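Side-chain contacts in similar to yteR (Bacilus subtilis) (Clostridium acetobutylicum, PDB 4WU0), which probably hydrolyses unsaturated rhamnogalacturonan fragments of pectin, as a glycoside hydrolase of family GH105: residues Trp204-Leu209 and Val271-Lys276; Ala210-Val215 and Asn224-Ile229; Ser11-Asn16 and Lys44-Phe49. All coordinates share one frame; numbering follows the deposited sequence.

Interaction 1. Residues Trp204-Leu209 and Val271-Lys276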
loop_
_atom_site.group_PDB
_atom_site.type_symbol
_atom_site.label_atom_id
_atom_site.label_comp_id
_atom_site.label_asym_id
_atom_site.label_seq_id
_atom_site.Cartn_x
_atom_site.Cartn_y
_atom_site.Cartn_z
ATOM N N TRP A 204 0.910 -3.524 -2.770
ATOM C CA TRP A 204 0.206 -2.262 -2.937
ATOM C C TRP A 204 -1.073 -2.455 -3.740
ATOM O O TRP A 204 -2.127 -1.938 -3.390
ATOM C CB TRP A 204 1.058 -1.241 -3.674
ATOM C CG TRP A 204 2.262 -0.660 -2.913
ATOM C CD1 TRP A 204 3.540 -0.537 -3.393
ATOM C CD2 TRP A 204 2.287 -0.086 -1.592
ATOM N NE1 TRP A 204 4.339 0.070 -2.468
ATOM C CE2 TRP A 204 3.602 0.341 -1.350
ATOM C CE3 TRP A 204 1.330 0.106 -0.591
ATOM C CZ2 TRP A 204 3.989 0.929 -0.157
ATOM C CZ3 TRP A 204 1.721 0.704 0.586
ATOM C CH2 TRP A 204 3.035 1.115 0.792
ATOM N N TYR A 205 -0.962 -3.194 -4.839
ATOM C CA TYR A 205 -2.092 -3.334 -5.743
ATOM C C TYR A 205 -3.227 -4.131 -5.094
ATOM O O TYR A 205 -4.401 -3.760 -5.231
ATOM C CB TYR A 205 -1.673 -3.970 -7.070
ATOM C CG TYR A 205 -2.725 -3.894 -8.150
ATOM C CD1 TYR A 205 -3.086 -2.685 -8.721
ATOM C CD2 TYR A 205 -3.333 -5.040 -8.625
ATOM C CE1 TYR A 205 -4.063 -2.612 -9.725
ATOM C CE2 TYR A 205 -4.282 -4.977 -9.640
ATOM C CZ TYR A 205 -4.642 -3.764 -10.171
ATOM O OH TYR A 205 -5.600 -3.703 -11.141
ATOM N N VAL A 206 -2.910 -5.227 -4.401
ATOM C CA VAL A 206 -3.991 -5.970 -3.740
ATOM C C VAL A 206 -4.616 -5.222 -2.557
ATOM O O VAL A 206 -5.833 -5.279 -2.355
ATOM C CB VAL A 206 -3.631 -7.438 -3.385
ATOM C CG1 VAL A 206 -3.360 -8.218 -4.652
ATOM C CG2 VAL A 206 -2.457 -7.538 -2.443
ATOM N N MET A 207 -3.819 -4.480 -1.794
ATOM C CA MET A 207 -4.405 -3.621 -0.773
ATOM C C MET A 207 -5.297 -2.567 -1.404
ATOM O O MET A 207 -6.389 -2.287 -0.894
ATOM C CB MET A 207 -3.362 -2.902 0.050
ATOM C CG MET A 207 -3.970 -2.186 1.181
ATOM S SD MET A 207 -2.682 -1.509 2.206
ATOM C CE MET A 207 -1.905 -3.002 2.563
ATOM N N ALA A 208 -4.812 -1.967 -2.480
ATOM C CA ALA A 208 -5.554 -0.929 -3.185
ATOM C C ALA A 208 -6.900 -1.453 -3.649
ATOM O O ALA A 208 -7.914 -0.767 -3.516
ATOM C CB ALA A 208 -4.761 -0.405 -4.355
ATOM N N LEU A 209 -6.916 -2.667 -4.197
ATOM C CA LEU A 209 -8.165 -3.269 -4.633
ATOM C C LEU A 209 -9.126 -3.485 -3.461
ATOM O O LEU A 209 -10.294 -3.067 -3.510
ATOM C CB LEU A 209 -7.917 -4.590 -5.370
ATOM C CG LEU A 209 -7.312 -4.483 -6.779
ATOM C CD1 LEU A 209 -6.682 -5.799 -7.210
ATOM C CD2 LEU A 209 -8.402 -4.114 -7.769
ATOM N N VAL A 271 -1.123 -10.705 3.055
ATOM C CA VAL A 271 -1.935 -11.338 4.097
ATOM C C VAL A 271 -3.125 -10.464 4.481
ATOM O O VAL A 271 -4.235 -10.954 4.674
ATOM C CB VAL A 271 -1.065 -11.655 5.333
ATOM C CG1 VAL A 271 -1.933 -12.109 6.525
ATOM C CG2 VAL A 271 -0.069 -12.753 4.955
ATOM N N TYR A 272 -2.907 -9.166 4.587
ATOM C CA TYR A 272 -3.988 -8.222 4.856
ATOM C C TYR A 272 -5.074 -8.327 3.797
ATOM O O TYR A 272 -6.251 -8.398 4.122
ATOM C CB TYR A 272 -3.424 -6.809 4.878
ATOM C CG TYR A 272 -4.465 -5.710 4.820
ATOM C CD1 TYR A 272 -5.191 -5.355 5.942
ATOM C CD2 TYR A 272 -4.727 -5.047 3.637
ATOM C CE1 TYR A 272 -6.131 -4.334 5.893
ATOM C CE2 TYR A 272 -5.654 -4.026 3.579
ATOM C CZ TYR A 272 -6.342 -3.668 4.704
ATOM O OH TYR A 272 -7.242 -2.637 4.626
ATOM N N ALA A 273 -4.677 -8.287 2.533
ATOM C CA ALA A 273 -5.650 -8.375 1.445
ATOM C C ALA A 273 -6.410 -9.707 1.436
ATOM O O ALA A 273 -7.611 -9.736 1.139
ATOM C CB ALA A 273 -4.969 -8.123 0.109
ATOM N N LEU A 274 -5.721 -10.805 1.736
ATOM C CA LEU A 274 -6.388 -12.106 1.829
ATOM C C LEU A 274 -7.442 -12.074 2.911
ATOM O O LEU A 274 -8.590 -12.500 2.706
ATOM C CB LEU A 274 -5.401 -13.236 2.140
ATOM C CG LEU A 274 -4.357 -13.626 1.104
ATOM C CD1 LEU A 274 -3.389 -14.661 1.693
ATOM C CD2 LEU A 274 -5.017 -14.192 -0.138
ATOM N N LEU A 275 -7.050 -11.600 4.086
ATOM C CA LEU A 275 -7.935 -11.596 5.238
ATOM C C LEU A 275 -9.122 -10.666 5.022
ATOM O O LEU A 275 -10.270 -11.029 5.262
ATOM C CB LEU A 275 -7.187 -11.203 6.511
ATOM C CG LEU A 275 -6.258 -12.300 7.071
ATOM C CD1 LEU A 275 -5.274 -11.677 8.053
ATOM C CD2 LEU A 275 -7.028 -13.443 7.713
ATOM N N LYS A 276 -8.845 -9.444 4.576
ATOM C CA LYS A 276 -9.921 -8.483 4.343
ATOM C C LYS A 276 -10.829 -8.924 3.202
ATOM O O LYS A 276 -12.049 -8.768 3.266
ATOM C CB LYS A 276 -9.323 -7.106 4.023
ATOM C CG LYS A 276 -10.363 -6.044 3.774
ATOM C CD LYS A 276 -9.775 -4.633 3.854
ATOM C CE LYS A 276 -10.819 -3.567 3.631
ATOM N NZ LYS A 276 -10.299 -2.235 3.988
#

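Interaction 2. Residues Ala210-Val215 and Asn224-Ile229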
loop_
_atom_site.group_PDB
_atom_site.type_symbol
_atom_site.label_atom_id
_atom_site.label_comp_id
_atom_site.label_asym_id
_atom_site.label_seq_id
_atom_site.Cartn_x
_atom_site.Cartn_y
_atom_site.Cartn_z
ATOM N N ALA A 210 -8.651 -4.136 -2.411
ATOM C CA ALA A 210 -9.503 -4.419 -1.272
ATOM C C ALA A 210 -10.073 -3.134 -0.667
ATOM O O ALA A 210 -11.254 -3.064 -0.343
ATOM C CB ALA A 210 -8.747 -5.219 -0.208
ATOM N N ASP A 211 -9.237 -2.118 -0.511
ATOM C CA ASP A 211 -9.650 -0.889 0.135
ATOM C C ASP A 211 -10.559 -0.042 -0.771
ATOM O O ASP A 211 -11.421 0.706 -0.277
ATOM C CB ASP A 211 -8.442 -0.068 0.540
ATOM C CG ASP A 211 -7.594 -0.724 1.627
ATOM O OD1 ASP A 211 -8.036 -1.722 2.255
ATOM O OD2 ASP A 211 -6.482 -0.188 1.892
ATOM N N THR A 212 -10.365 -0.137 -2.084
ATOM C CA THR A 212 -11.206 0.616 -3.011
ATOM C C THR A 212 -12.582 -0.038 -3.183
ATOM O O THR A 212 -13.621 0.628 -3.135
ATOM C CB THR A 212 -10.516 0.775 -4.375
ATOM O OG1 THR A 212 -9.382 1.628 -4.214
ATOM C CG2 THR A 212 -11.445 1.387 -5.414
ATOM N N ILE A 213 -12.596 -1.358 -3.333
ATOM C CA ILE A 213 -13.854 -2.047 -3.530
ATOM C C ILE A 213 -14.741 -1.775 -2.324
ATOM O O ILE A 213 -15.954 -1.604 -2.468
ATOM C CB ILE A 213 -13.652 -3.572 -3.708
ATOM C CG1 ILE A 213 -12.847 -3.870 -4.967
ATOM C CG2 ILE A 213 -14.999 -4.298 -3.786
ATOM C CD1 ILE A 213 -12.228 -5.271 -4.989
ATOM N N GLU A 214 -14.129 -1.739 -1.137
ATOM C CA GLU A 214 -14.865 -1.543 0.109
ATOM C C GLU A 214 -15.715 -0.270 0.107
ATOM O O GLU A 214 -16.809 -0.257 0.672
ATOM C CB GLU A 214 -13.896 -1.561 1.310
ATOM C CG GLU A 214 -14.584 -1.454 2.663
ATOM C CD GLU A 214 -13.610 -1.434 3.839
ATOM O OE1 GLU A 214 -12.488 -0.888 3.697
ATOM O OE2 GLU A 214 -13.979 -1.957 4.914
ATOM N N VAL A 215 -15.216 0.801 -0.521
ATOM C CA VAL A 215 -15.942 2.071 -0.528
ATOM C C VAL A 215 -16.787 2.310 -1.784
ATOM O O VAL A 215 -17.510 3.302 -1.858
ATOM C CB VAL A 215 -15.013 3.288 -0.268
ATOM C CG1 VAL A 215 -14.392 3.191 1.119
ATOM C CG2 VAL A 215 -13.960 3.416 -1.357
ATOM N N ASN A 224 -17.759 -5.648 -9.806
ATOM C CA ASN A 224 -17.434 -7.042 -10.092
ATOM C C ASN A 224 -16.111 -7.212 -10.812
ATOM O O ASN A 224 -15.372 -8.152 -10.538
ATOM C CB ASN A 224 -18.547 -7.714 -10.891
ATOM C CG ASN A 224 -19.765 -7.966 -10.065
ATOM O OD1 ASN A 224 -19.729 -7.841 -8.843
ATOM N ND2 ASN A 224 -20.863 -8.337 -10.720
ATOM N N ALA A 225 -15.804 -6.318 -11.740
ATOM C CA ALA A 225 -14.524 -6.379 -12.427
ATOM C C ALA A 225 -13.348 -6.277 -11.454
ATOM O O ALA A 225 -12.372 -7.022 -11.564
ATOM C CB ALA A 225 -14.438 -5.286 -13.491
ATOM N N LEU A 226 -13.412 -5.341 -10.515
ATOM C CA LEU A 226 -12.320 -5.192 -9.559
ATOM C C LEU A 226 -12.229 -6.404 -8.635
ATOM O O LEU A 226 -11.137 -6.840 -8.285
ATOM C CB LEU A 226 -12.423 -3.888 -8.767
ATOM C CG LEU A 226 -11.721 -2.675 -9.378
ATOM C CD1 LEU A 226 -12.349 -2.279 -10.694
ATOM C CD2 LEU A 226 -11.730 -1.489 -8.397
ATOM N N ILE A 227 -13.374 -6.976 -8.261
ATOM C CA ILE A 227 -13.372 -8.177 -7.445
ATOM C C ILE A 227 -12.715 -9.336 -8.200
ATOM O O ILE A 227 -11.912 -10.082 -7.630
ATOM C CB ILE A 227 -14.803 -8.516 -6.966
ATOM C CG1 ILE A 227 -15.251 -7.470 -5.942
ATOM C CG2 ILE A 227 -14.892 -9.919 -6.346
ATOM C CD1 ILE A 227 -16.736 -7.502 -5.603
ATOM N N LYS A 228 -13.024 -9.465 -9.487
ATOM C CA LYS A 228 -12.401 -10.498 -10.304
ATOM C C LYS A 228 -10.883 -10.310 -10.377
ATOM O O LYS A 228 -10.126 -11.275 -10.248
ATOM C CB LYS A 228 -13.020 -10.521 -11.712
ATOM C CG LYS A 228 -12.380 -11.532 -12.630
ATOM C CD LYS A 228 -13.000 -11.444 -14.021
ATOM C CE LYS A 228 -12.655 -12.638 -14.881
ATOM N NZ LYS A 228 -13.272 -12.492 -16.243
ATOM N N ILE A 229 -10.436 -9.077 -10.602
ATOM C CA ILE A 229 -9.011 -8.791 -10.641
ATOM C C ILE A 229 -8.361 -9.187 -9.320
ATOM O O ILE A 229 -7.297 -9.789 -9.299
ATOM C CB ILE A 229 -8.755 -7.274 -10.918
ATOM C CG1 ILE A 229 -9.189 -6.929 -12.342
ATOM C CG2 ILE A 229 -7.284 -6.891 -10.687
ATOM C CD1 ILE A 229 -9.194 -5.440 -12.638
#

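Interaction 3. Residues Ser11-Asn16 and Lys44-Phe49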
loop_
_atom_site.group_PDB
_atom_site.type_symbol
_atom_site.label_atom_id
_atom_site.label_comp_id
_atom_site.label_asym_id
_atom_site.label_seq_id
_atom_site.Cartn_x
_atom_site.Cartn_y
_atom_site.Cartn_z
ATOM N N SER A 11 4.893 -0.971 20.548
ATOM C CA SER A 11 6.315 -1.015 20.207
ATOM C C SER A 11 6.741 0.191 19.378
ATOM O O SER A 11 7.793 0.783 19.612
ATOM C CB SER A 11 6.652 -2.303 19.445
ATOM O OG SER A 11 6.388 -3.439 20.233
ATOM N N ILE A 12 5.923 0.547 18.396
ATOM C CA ILE A 12 6.221 1.682 17.525
ATOM C C ILE A 12 6.315 2.963 18.348
ATOM O O ILE A 12 7.226 3.776 18.167
ATOM C CB ILE A 12 5.148 1.811 16.440
ATOM C CG1 ILE A 12 5.216 0.624 15.466
ATOM C CG2 ILE A 12 5.276 3.136 15.672
ATOM C CD1 ILE A 12 3.971 0.483 14.628
ATOM N N ILE A 13 5.367 3.140 19.256
ATOM C CA ILE A 13 5.304 4.341 20.079
ATOM C C ILE A 13 6.495 4.393 21.028
ATOM O O ILE A 13 7.206 5.410 21.097
ATOM C CB ILE A 13 3.939 4.436 20.816
ATOM C CG1 ILE A 13 2.827 4.586 19.767
ATOM C CG2 ILE A 13 3.925 5.581 21.797
ATOM C CD1 ILE A 13 1.417 4.453 20.310
ATOM N N ALA A 14 6.758 3.287 21.724
ATOM C CA ALA A 14 7.846 3.246 22.706
ATOM C C ALA A 14 9.235 3.356 22.070
ATOM O O ALA A 14 10.147 3.910 22.678
ATOM C CB ALA A 14 7.749 1.962 23.558
ATOM N N LYS A 15 9.404 2.805 20.869
ATOM C CA LYS A 15 10.696 2.831 20.191
ATOM C C LYS A 15 10.886 4.160 19.450
ATOM O O LYS A 15 11.934 4.410 18.859
ATOM C CB LYS A 15 10.822 1.641 19.230
ATOM C CG LYS A 15 10.929 0.269 19.935
ATOM C CD LYS A 15 10.829 -0.897 18.929
ATOM C CE LYS A 15 10.716 -2.257 19.595
ATOM N NZ LYS A 15 11.961 -2.683 20.261
ATOM N N ASN A 16 9.856 4.999 19.503
ATOM C CA ASN A 16 9.833 6.307 18.830
ATOM C C ASN A 16 10.276 6.250 17.372
ATOM O O ASN A 16 11.142 6.999 16.928
ATOM C CB ASN A 16 10.653 7.345 19.608
ATOM C CG ASN A 16 10.242 8.768 19.277
ATOM O OD1 ASN A 16 9.077 9.037 18.946
ATOM N ND2 ASN A 16 11.202 9.689 19.335
ATOM N N LYS A 44 -7.592 6.322 24.109
ATOM C CA LYS A 44 -7.258 7.622 23.522
ATOM C C LYS A 44 -5.762 7.814 23.287
ATOM O O LYS A 44 -5.363 8.640 22.470
ATOM C CB LYS A 44 -7.813 8.763 24.390
ATOM C CG LYS A 44 -7.612 10.155 23.793
ATOM C CD LYS A 44 -8.255 11.270 24.639
ATOM C CE LYS A 44 -7.880 12.668 24.117
ATOM N NZ LYS A 44 -8.151 12.855 22.647
ATOM N N LYS A 45 -4.913 7.048 23.961
ATOM C CA LYS A 45 -3.483 7.229 23.738
ATOM C C LYS A 45 -3.090 6.960 22.275
ATOM O O LYS A 45 -2.140 7.559 21.765
ATOM C CB LYS A 45 -2.646 6.391 24.697
ATOM C CG LYS A 45 -2.383 4.990 24.266
ATOM C CD LYS A 45 -1.483 4.284 25.276
ATOM C CE LYS A 45 -1.643 2.776 25.208
ATOM N NZ LYS A 45 -1.187 2.098 26.468
ATOM N N TYR A 46 -3.821 6.083 21.595
ATOM C CA TYR A 46 -3.510 5.801 20.182
ATOM C C TYR A 46 -3.947 6.964 19.292
ATOM O O TYR A 46 -3.201 7.387 18.397
ATOM C CB TYR A 46 -4.099 4.469 19.729
ATOM C CG TYR A 46 -3.556 3.352 20.570
ATOM C CD1 TYR A 46 -2.215 3.025 20.532
ATOM C CD2 TYR A 46 -4.369 2.693 21.472
ATOM C CE1 TYR A 46 -1.700 2.036 21.337
ATOM C CE2 TYR A 46 -3.875 1.706 22.283
ATOM C CZ TYR A 46 -2.530 1.382 22.223
ATOM O OH TYR A 46 -2.039 0.401 23.057
ATOM N N LEU A 47 -5.131 7.504 19.558
ATOM C CA LEU A 47 -5.609 8.672 18.813
ATOM C C LEU A 47 -4.678 9.848 19.057
ATOM O O LEU A 47 -4.284 10.557 18.126
ATOM C CB LEU A 47 -7.040 9.032 19.211
ATOM C CG LEU A 47 -7.605 10.298 18.566
ATOM C CD1 LEU A 47 -7.580 10.153 17.053
ATOM C CD2 LEU A 47 -9.024 10.597 19.072
ATOM N N ASP A 48 -4.286 10.040 20.307
ATOM C CA ASP A 48 -3.394 11.146 20.635
ATOM C C ASP A 48 -2.055 11.043 19.910
ATOM O O ASP A 48 -1.524 12.050 19.459
ATOM C CB ASP A 48 -3.169 11.232 22.144
ATOM C CG ASP A 48 -4.397 11.699 22.891
ATOM O OD1 ASP A 48 -5.265 12.352 22.270
ATOM O OD2 ASP A 48 -4.484 11.421 24.106
ATOM N N PHE A 49 -1.525 9.826 19.777
ATOM C CA PHE A 49 -0.299 9.602 19.028
ATOM C C PHE A 49 -0.454 9.986 17.568
ATOM O O PHE A 49 0.429 10.592 16.978
ATOM C CB PHE A 49 0.150 8.142 19.118
ATOM C CG PHE A 49 1.438 7.863 18.402
ATOM C CD1 PHE A 49 2.638 8.276 18.942
ATOM C CD2 PHE A 49 1.442 7.200 17.189
ATOM C CE1 PHE A 49 3.830 8.025 18.295
ATOM C CE2 PHE A 49 2.642 6.928 16.534
ATOM C CZ PHE A 49 3.837 7.367 17.098
#

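Interaction 1. Residues Trp204-Leu209 and Val271-Lys276
Val206 and Met207 face Ala273 and Tyr272 between two buried helices, 199-215 and 264-279, near the centre of the chain, as expected of same-layer helices in the alpha/alpha barrel of the six-hairpin glycosidases. Segments 204-209 and 271-276 run nearly parallel, at 27°, and approach to 8.8 Å between axes, closeness that the small Ala273 permits: its CA is 5.4 Å from Met207 CA. The apolar part is compact. Ala273 CB lies against the side of Val206, 3.6 Å from CG2, the methyl directed at helix 264-279.

Polar bonds finish the far ends of the side chains. Tyr272 OH is hydrogen-bonded to Asp211 OD1, one turn beyond Met207, and Lys276 NZ forms salt bridges with Asp211 and Glu214, so Asp211 OD1 takes two partners. This pairing probably favours a charged carboxylate.

The remaining contact is Met-aromatic. Met207 crosses Tyr272 at about a right angle, its SD 4.9 Å from the ring centroid and oblique to it. The methionine chain is extended as far as the sulfur, with CG 3.5 Å from Tyr272 CE2; a bend at chi3 (-59°) then turns the terminal methyl back, leaving Met207 CE 3.6 Å from Tyr272 CD2.

Interaction 2. Residues Ala210-Val215 and Asn224-Ile229
Ile213 is the wedge of this contact, pressed against both Leu226 and Ile227 where helices 199-215 and 223-240 pass each other. The tight part is built from its three outer carbons. CG1 lies 3.8 Å from Leu226 CB, the two chains running alongside one another, oppositely directed, while Ile213 CD1 reaches the backbone, 3.8 Å from Leu226 O. The other Ile213 branch, the CG2 methyl anti to the backbone N (chi1 -64° for CG1), lies 3.8 Å from Ile227 CG1, the two side chains meeting nearly at right angles. Tyr282, in a later loop, packs on both isoleucines.

Elsewhere the fit slackens. Thr212 CG2 comes no nearer than 4.2 Å to Leu226 CD2, and the threonine hydroxyl is hydrogen-bonded to Ala208 O one turn back and to Thr137 OG1 of helix 129-146. On the outer side of helix 223-240, Asn224 and Lys228 point away from the interface and are exposed, and Ile227 is itself partly exposed. With no hydrogen bond across it, the contact rests on aliphatic packing. The segment axes stand 10.1 Å apart at 156°, the near-antiparallel pairing of consecutive helices typical of the helical hairpins that form an alpha/alpha barrel.

Interaction 3. Residues Ser11-Asn16 and Lys44-Phe49
Ser11 OG is gripped by two hydrogen bonds, to Leu7 O within helix 4-14 and to Ile311 N of strand 311-317; two residues on, Ile13 reaches Tyr46 and Phe49. Ile13 alone in 11-16 touches the other segment closely. Its CG1 sits over the centre of the Phe49 ring, 3.6 Å from the centroid and 5° off the normal, a CH-pi contact. With CG anti to the backbone N (chi1 -178°), the Phe49 ring is carried out from helix 44-54 towards helix 4-14. Ile13 CD1 bridges the two aromatics, 3.9 Å from both Phe49 CG and Tyr46 CD1, oblique to the Tyr46 ring.

One isoleucine thus fills the angle between two rings a turn apart on helix 44-54, joining it to the N-terminal helix of the alpha/alpha barrel expected for this family. Just past Ile13 that helix stops in a Schellman motif: Asn16 takes a positive phi (48°), and its N bonds to Ile13 O at 3.1 Å. The Tyr46 hydroxyl is held by a hydrogen bond to Asp10 OD1, and Lys45 CG covers one face of its ring. Away from the interface, Lys44 NZ forms a 3.0 Å salt bridge with Asp48 OD1, meeting it on the syn side.

From the N terminus, interaction 3 comes first: it closes a loop of 27 residues, mostly helix 25-41, and ties helix 4-14 to helix 44-54. Both interactions 1 and 2 lie later in the chain, in series with interaction 3, their nearest atoms about 14 Å and 16 Å from it, respectively. They share helix 199-215, whose earlier turns belong to interaction 1 and whose last turns belong to interaction 2. Segment 210-215 pairs with 224-229 over a short connection, and this loop nests inside the longer one that 204-209 closes with 271-276. Helix 199-215 thus packs against both helices 223-240 and 264-279, and the Lys276-Glu214 salt bridge joins the two contacts.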